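Local structure of aminotransferase TlmJ (Streptoalloteichus hindustanus, 5UID) at residues R170-F183 with T191-E203. The protein is probably a pyridoxal 5'-phosphate-dependent aminotransferase of the DegT/DnrJ/EryC1 family, transferring amino groups in natural-product biosynthesis. Numbering follows the deposited sequence.
Sequences RACGTLGDVGVWSF and TGDGGMLCFRDPE. With PLP (pyridoxal-5'-phosphate), chain J.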
loop_
_atom_site.group_PDB
_atom_site.type_symbol
_atom_site.label_atom_id
_atom_site.label_comp_id
_atom_site.label_asym_id
_atom_site.label_seq_id
_atom_site.Cartn_x
_atom_site.Cartn_y
_atom_site.Cartn_z
ATOM N N ARG A 170 -6.839 -1.216 29.362
ATOM C CA ARG A 170 -7.479 -1.302 28.056
ATOM C C ARG A 170 -6.605 -0.621 27.012
ATOM O O ARG A 170 -6.176 0.521 27.204
ATOM C CB ARG A 170 -8.870 -0.667 28.081
ATOM C CG ARG A 170 -9.882 -1.452 28.893
ATOM C CD ARG A 170 -11.274 -0.880 28.725
ATOM N NE ARG A 170 -11.661 -0.796 27.320
ATOM C CZ ARG A 170 -12.852 -0.386 26.898
ATOM N NH1 ARG A 170 -13.117 -0.338 25.601
ATOM N NH2 ARG A 170 -13.782 -0.027 27.772
ATOM N N ALA A 171 -6.353 -1.321 25.911
ATOM C CA ALA A 171 -5.428 -0.826 24.902
ATOM C C ALA A 171 -6.020 0.358 24.149
ATOM O O ALA A 171 -7.205 0.368 23.801
ATOM C CB ALA A 171 -5.069 -1.943 23.922
ATOM N N CYS A 172 -5.186 1.368 23.908
ATOM C CA CYS A 172 -5.578 2.459 23.027
ATOM C C CYS A 172 -5.900 1.912 21.644
ATOM O O CYS A 172 -5.232 1.002 21.147
ATOM C CB CYS A 172 -4.465 3.505 22.940
ATOM S SG CYS A 172 -4.154 4.396 24.489
ATOM N N GLY A 173 -6.940 2.465 21.027
ATOM C CA GLY A 173 -7.465 1.933 19.788
ATOM C C GLY A 173 -8.625 0.976 19.952
ATOM O O GLY A 173 -9.179 0.519 18.944
ATOM N N THR A 174 -9.008 0.654 21.188
ATOM C CA THR A 174 -10.135 -0.222 21.460
ATOM C C THR A 174 -11.241 0.461 22.252
ATOM O O THR A 174 -12.217 -0.203 22.623
ATOM C CB THR A 174 -9.669 -1.473 22.219
ATOM O OG1 THR A 174 -9.164 -1.091 23.505
ATOM C CG2 THR A 174 -8.575 -2.198 21.441
ATOM N N LEU A 175 -11.116 1.756 22.535
ATOM C CA LEU A 175 -12.141 2.464 23.294
ATOM C C LEU A 175 -13.185 3.115 22.399
ATOM O O LEU A 175 -14.334 3.281 22.821
ATOM C CB LEU A 175 -11.501 3.529 24.190
ATOM C CG LEU A 175 -10.947 3.084 25.547
ATOM C CD1 LEU A 175 -9.718 2.199 25.395
ATOM C CD2 LEU A 175 -10.633 4.300 26.406
ATOM N N GLY A 176 -12.813 3.491 21.182
ATOM C CA GLY A 176 -13.742 4.044 20.222
ATOM C C GLY A 176 -14.377 2.964 19.373
ATOM O O GLY A 176 -14.410 1.786 19.736
ATOM N N ASP A 177 -14.880 3.378 18.214
ATOM C CA ASP A 177 -15.513 2.449 17.288
ATOM C C ASP A 177 -14.509 1.805 16.341
ATOM O O ASP A 177 -14.655 0.627 15.993
ATOM C CB ASP A 177 -16.603 3.171 16.496
ATOM C CG ASP A 177 -17.735 3.657 17.379
ATOM O OD1 ASP A 177 -18.581 2.829 17.777
ATOM O OD2 ASP A 177 -17.764 4.863 17.698
ATOM N N VAL A 178 -13.491 2.550 15.914
ATOM C CA VAL A 178 -12.468 2.046 15.006
ATOM C C VAL A 178 -11.100 2.456 15.534
ATOM O O VAL A 178 -10.918 3.579 16.016
ATOM C CB VAL A 178 -12.669 2.565 13.566
ATOM C CG1 VAL A 178 -11.625 1.966 12.630
ATOM C CG2 VAL A 178 -14.082 2.259 13.066
ATOM N N GLY A 179 -10.144 1.541 15.450
ATOM C CA GLY A 179 -8.751 1.839 15.751
ATOM C C GLY A 179 -7.874 1.521 14.554
ATOM O O GLY A 179 -8.119 0.547 13.840
ATOM N N VAL A 180 -6.863 2.360 14.331
ATOM C CA VAL A 180 -5.916 2.183 13.236
ATOM C C VAL A 180 -4.502 2.294 13.791
ATOM O O VAL A 180 -4.216 3.168 14.617
ATOM C CB VAL A 180 -6.134 3.216 12.108
ATOM C CG1 VAL A 180 -5.522 2.715 10.810
ATOM C CG2 VAL A 180 -7.617 3.530 11.926
ATOM N N TRP A 181 -3.620 1.408 13.336
ATOM C CA TRP A 181 -2.225 1.394 13.749
ATOM C C TRP A 181 -1.318 1.494 12.532
ATOM O O TRP A 181 -1.702 1.140 11.414
ATOM C CB TRP A 181 -1.882 0.121 14.534
ATOM C CG TRP A 181 -2.488 0.063 15.898
ATOM C CD1 TRP A 181 -1.865 0.320 17.082
ATOM C CD2 TRP A 181 -3.840 -0.275 16.221
ATOM N NE1 TRP A 181 -2.746 0.164 18.124
ATOM C CE2 TRP A 181 -3.966 -0.202 17.622
ATOM C CE3 TRP A 181 -4.957 -0.632 15.459
ATOM C CZ2 TRP A 181 -5.164 -0.470 18.278
ATOM C CZ3 TRP A 181 -6.142 -0.897 16.112
ATOM C CH2 TRP A 181 -6.238 -0.814 17.507
ATOM N N SER A 182 -0.097 1.972 12.764
ATOM C CA SER A 182 0.925 2.067 11.732
ATOM C C SER A 182 2.128 1.220 12.110
ATOM O O SER A 182 2.566 1.222 13.264
ATOM C CB SER A 182 1.387 3.506 11.511
ATOM O OG SER A 182 2.510 3.528 10.638
ATOM N N PHE A 183 2.668 0.506 11.124
ATOM C CA PHE A 183 3.899 -0.252 11.286
ATOM C C PHE A 183 4.966 0.230 10.308
ATOM O O PHE A 183 5.820 -0.547 9.875
ATOM C CB PHE A 183 3.637 -1.749 11.115
ATOM C CG PHE A 183 2.507 -2.275 11.967
ATOM C CD1 PHE A 183 2.410 -1.934 13.309
ATOM C CD2 PHE A 183 1.539 -3.103 11.421
ATOM C CE1 PHE A 183 1.369 -2.416 14.094
ATOM C CE2 PHE A 183 0.496 -3.590 12.199
ATOM C CZ PHE A 183 0.411 -3.245 13.538
ATOM N N THR A 191 7.299 -3.098 10.399
ATOM C CA THR A 191 7.334 -4.135 9.375
ATOM C C THR A 191 7.704 -3.546 8.017
ATOM O O THR A 191 7.334 -4.091 6.974
ATOM C CB THR A 191 5.992 -4.860 9.285
ATOM O OG1 THR A 191 4.995 -3.958 8.785
ATOM C CG2 THR A 191 5.563 -5.359 10.652
ATOM N N GLY A 192 8.438 -2.434 8.018
ATOM C CA GLY A 192 8.703 -1.699 6.796
ATOM C C GLY A 192 7.524 -0.816 6.443
ATOM O O GLY A 192 7.557 0.402 6.642
ATOM N N ASP A 193 6.476 -1.429 5.911
ATOM C CA ASP A 193 5.172 -0.799 5.788
ATOM C C ASP A 193 4.126 -1.787 6.277
ATOM O O ASP A 193 4.291 -3.003 6.145
ATOM C CB ASP A 193 4.869 -0.365 4.345
ATOM C CG ASP A 193 5.406 1.017 4.029
ATOM O OD1 ASP A 193 5.201 1.940 4.849
ATOM O OD2 ASP A 193 6.032 1.184 2.961
ATOM N N GLY A 194 3.055 -1.257 6.859
ATOM C CA GLY A 194 2.022 -2.107 7.413
ATOM C C GLY A 194 1.009 -1.353 8.245
ATOM O O GLY A 194 1.344 -0.366 8.908
ATOM N N GLY A 195 -0.244 -1.811 8.213
ATOM C CA GLY A 195 -1.291 -1.193 8.994
ATOM C C GLY A 195 -2.174 -2.244 9.636
ATOM O O GLY A 195 -2.085 -3.437 9.333
HETATM N N MSE A 196 -3.034 -1.775 10.528
HETATM C CA MSE A 196 -3.978 -2.654 11.196
HETATM C C MSE A 196 -5.241 -1.890 11.556
HETATM O O MSE A 196 -5.182 -0.738 11.981
HETATM C CB MSE A 196 -3.351 -3.268 12.448
HETATM C CG MSE A 196 -4.174 -4.386 13.065
HETATM SE SE MSE A 196 -4.036 -6.085 12.108
HETATM C CE MSE A 196 -2.221 -6.562 12.630
ATOM N N LEU A 197 -6.386 -2.537 11.371
ATOM C CA LEU A 197 -7.677 -1.977 11.738
ATOM C C LEU A 197 -8.304 -2.818 12.841
ATOM O O LEU A 197 -8.160 -4.043 12.856
ATOM C CB LEU A 197 -8.616 -1.923 10.532
ATOM C CG LEU A 197 -8.357 -0.824 9.506
ATOM C CD1 LEU A 197 -9.166 -1.084 8.252
ATOM C CD2 LEU A 197 -8.706 0.530 10.100
ATOM N N CYS A 198 -8.994 -2.154 13.765
ATOM C CA CYS A 198 -9.770 -2.834 14.793
ATOM C C CYS A 198 -11.148 -2.197 14.863
ATOM O O CYS A 198 -11.265 -0.980 15.040
ATOM C CB CYS A 198 -9.083 -2.767 16.161
ATOM S SG CYS A 198 -9.971 -3.644 17.472
ATOM N N PHE A 199 -12.183 -3.018 14.724
ATOM C CA PHE A 199 -13.560 -2.550 14.716
ATOM C C PHE A 199 -14.298 -3.084 15.932
ATOM O O PHE A 199 -14.167 -4.261 16.283
ATOM C CB PHE A 199 -14.286 -2.989 13.440
ATOM C CG PHE A 199 -13.710 -2.406 12.187
ATOM C CD1 PHE A 199 -12.680 -3.045 11.521
ATOM C CD2 PHE A 199 -14.199 -1.215 11.674
ATOM C CE1 PHE A 199 -12.146 -2.509 10.366
ATOM C CE2 PHE A 199 -13.670 -0.674 10.519
ATOM C CZ PHE A 199 -12.642 -1.320 9.864
ATOM N N ARG A 200 -15.071 -2.212 16.577
ATOM C CA ARG A 200 -15.958 -2.673 17.637
ATOM C C ARG A 200 -17.061 -3.557 17.069
ATOM O O ARG A 200 -17.477 -4.532 17.704
ATOM C CB ARG A 200 -16.546 -1.476 18.379
ATOM C CG ARG A 200 -16.788 -1.712 19.861
ATOM C CD ARG A 200 -16.125 -0.616 20.678
ATOM N NE ARG A 200 -17.072 0.117 21.510
ATOM C CZ ARG A 200 -16.913 0.325 22.813
ATOM N NH1 ARG A 200 -15.833 -0.135 23.429
ATOM N NH2 ARG A 200 -17.826 1.001 23.498
ATOM N N ASP A 201 -17.531 -3.237 15.864
ATOM C CA ASP A 201 -18.571 -4.014 15.204
ATOM C C ASP A 201 -17.929 -5.077 14.323
ATOM O O ASP A 201 -17.215 -4.728 13.374
ATOM C CB ASP A 201 -19.455 -3.105 14.365
ATOM C CG ASP A 201 -20.572 -3.853 13.658
ATOM O OD1 ASP A 201 -20.848 -5.017 14.016
ATOM O OD2 ASP A 201 -21.177 -3.268 12.737
ATOM N N PRO A 202 -18.148 -6.367 14.590
ATOM C CA PRO A 202 -17.555 -7.397 13.723
ATOM C C PRO A 202 -18.085 -7.368 12.300
ATOM O O PRO A 202 -17.338 -7.692 11.368
ATOM C CB PRO A 202 -17.918 -8.707 14.437
ATOM C CG PRO A 202 -19.123 -8.372 15.250
ATOM C CD PRO A 202 -18.923 -6.954 15.696
ATOM N N GLU A 203 -19.352 -6.995 12.100
ATOM C CA GLU A 203 -19.880 -6.912 10.742
ATOM C C GLU A 203 -19.188 -5.816 9.942
ATOM O O GLU A 203 -19.008 -5.957 8.727
ATOM C CB GLU A 203 -21.392 -6.683 10.767
ATOM C CG GLU A 203 -22.200 -7.919 11.141
ATOM C CD GLU A 203 -23.697 -7.695 11.032
ATOM O OE1 GLU A 203 -24.117 -6.528 10.891
ATOM O OE2 GLU A 203 -24.456 -8.688 11.086
HETATM N N1 PLP J . 8.572 -7.220 2.035
HETATM C C2 PLP J . 8.848 -6.630 3.248
HETATM C C2A PLP J . 9.852 -7.245 4.172
HETATM C C3 PLP J . 8.200 -5.459 3.620
HETATM O O3 PLP J . 8.492 -4.891 4.831
HETATM C C4 PLP J . 7.256 -4.867 2.787
HETATM C C4A PLP J . 6.199 -4.047 3.476
HETATM O O4A PLP J . 5.004 -4.342 3.420
HETATM C C5 PLP J . 6.982 -5.476 1.561
HETATM C C6 PLP J . 7.642 -6.644 1.198
HETATM C C5A PLP J . 5.981 -4.892 0.584
HETATM O O4P PLP J . 6.135 -3.494 0.475
HETATM O O HOH W 1 -11.988 -0.264 18.249
HETATM O O HOH W 2 -16.748 -0.675 14.657
#
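Strands 178-182 and 195-199 pair antiparallel through backbone hydrogen bonds: G179 and C198 bind each other both ways (G179 N to C198 O and C198 N to G179 O, both 2.8 Å), and W181 N bonds to M196 O. Past the strands the pairing runs on, from R200 N to D177 O at one end and from F183 N to G194 O (2.7 Å) and T191 N to F183 O (3.0 Å) at the other. The last is nearly straight and meets a lone pair of the carbonyl, tying the loop at T191 to the strand pair.

Apolar packing differs on the two faces. Against helix 61-72, V180 CG2 lies beside L197 CD2 at 3.7 Å, while V178 CG2 touches the ring of F199; beta-branched valines suit a strand and set their methyls alongside leucine and phenylalanine. On the face toward helix 35-48, the W181 ring presents its edge to C198, CZ3 reaching CB at 3.5 Å. Positive phi in the type II turn A171-T174 already suits G173 to glycine, and a side chain there would also hit this indole.

The F183 ring lies obliquely against G194 and G195, its CE2 3.9 Å from M196 CB. With CG anti to its carbonyl carbon (chi1 -52°), the ring is directed toward this selenomethionine, and F44 meets it edge-to-face. An alanine here is likely to open a gap between M196 and F44 and relax the packing against the glycines.

At the cofactor end the loop turns to polar work. T191 O accepts a 2.6 Å hydrogen bond from PLP O3, and D193 is salt-bridged to R244 of the second subunit. The extended backbone pairing thus couples the central sheet of this aminotransferase to a cofactor pocket at the subunit interface.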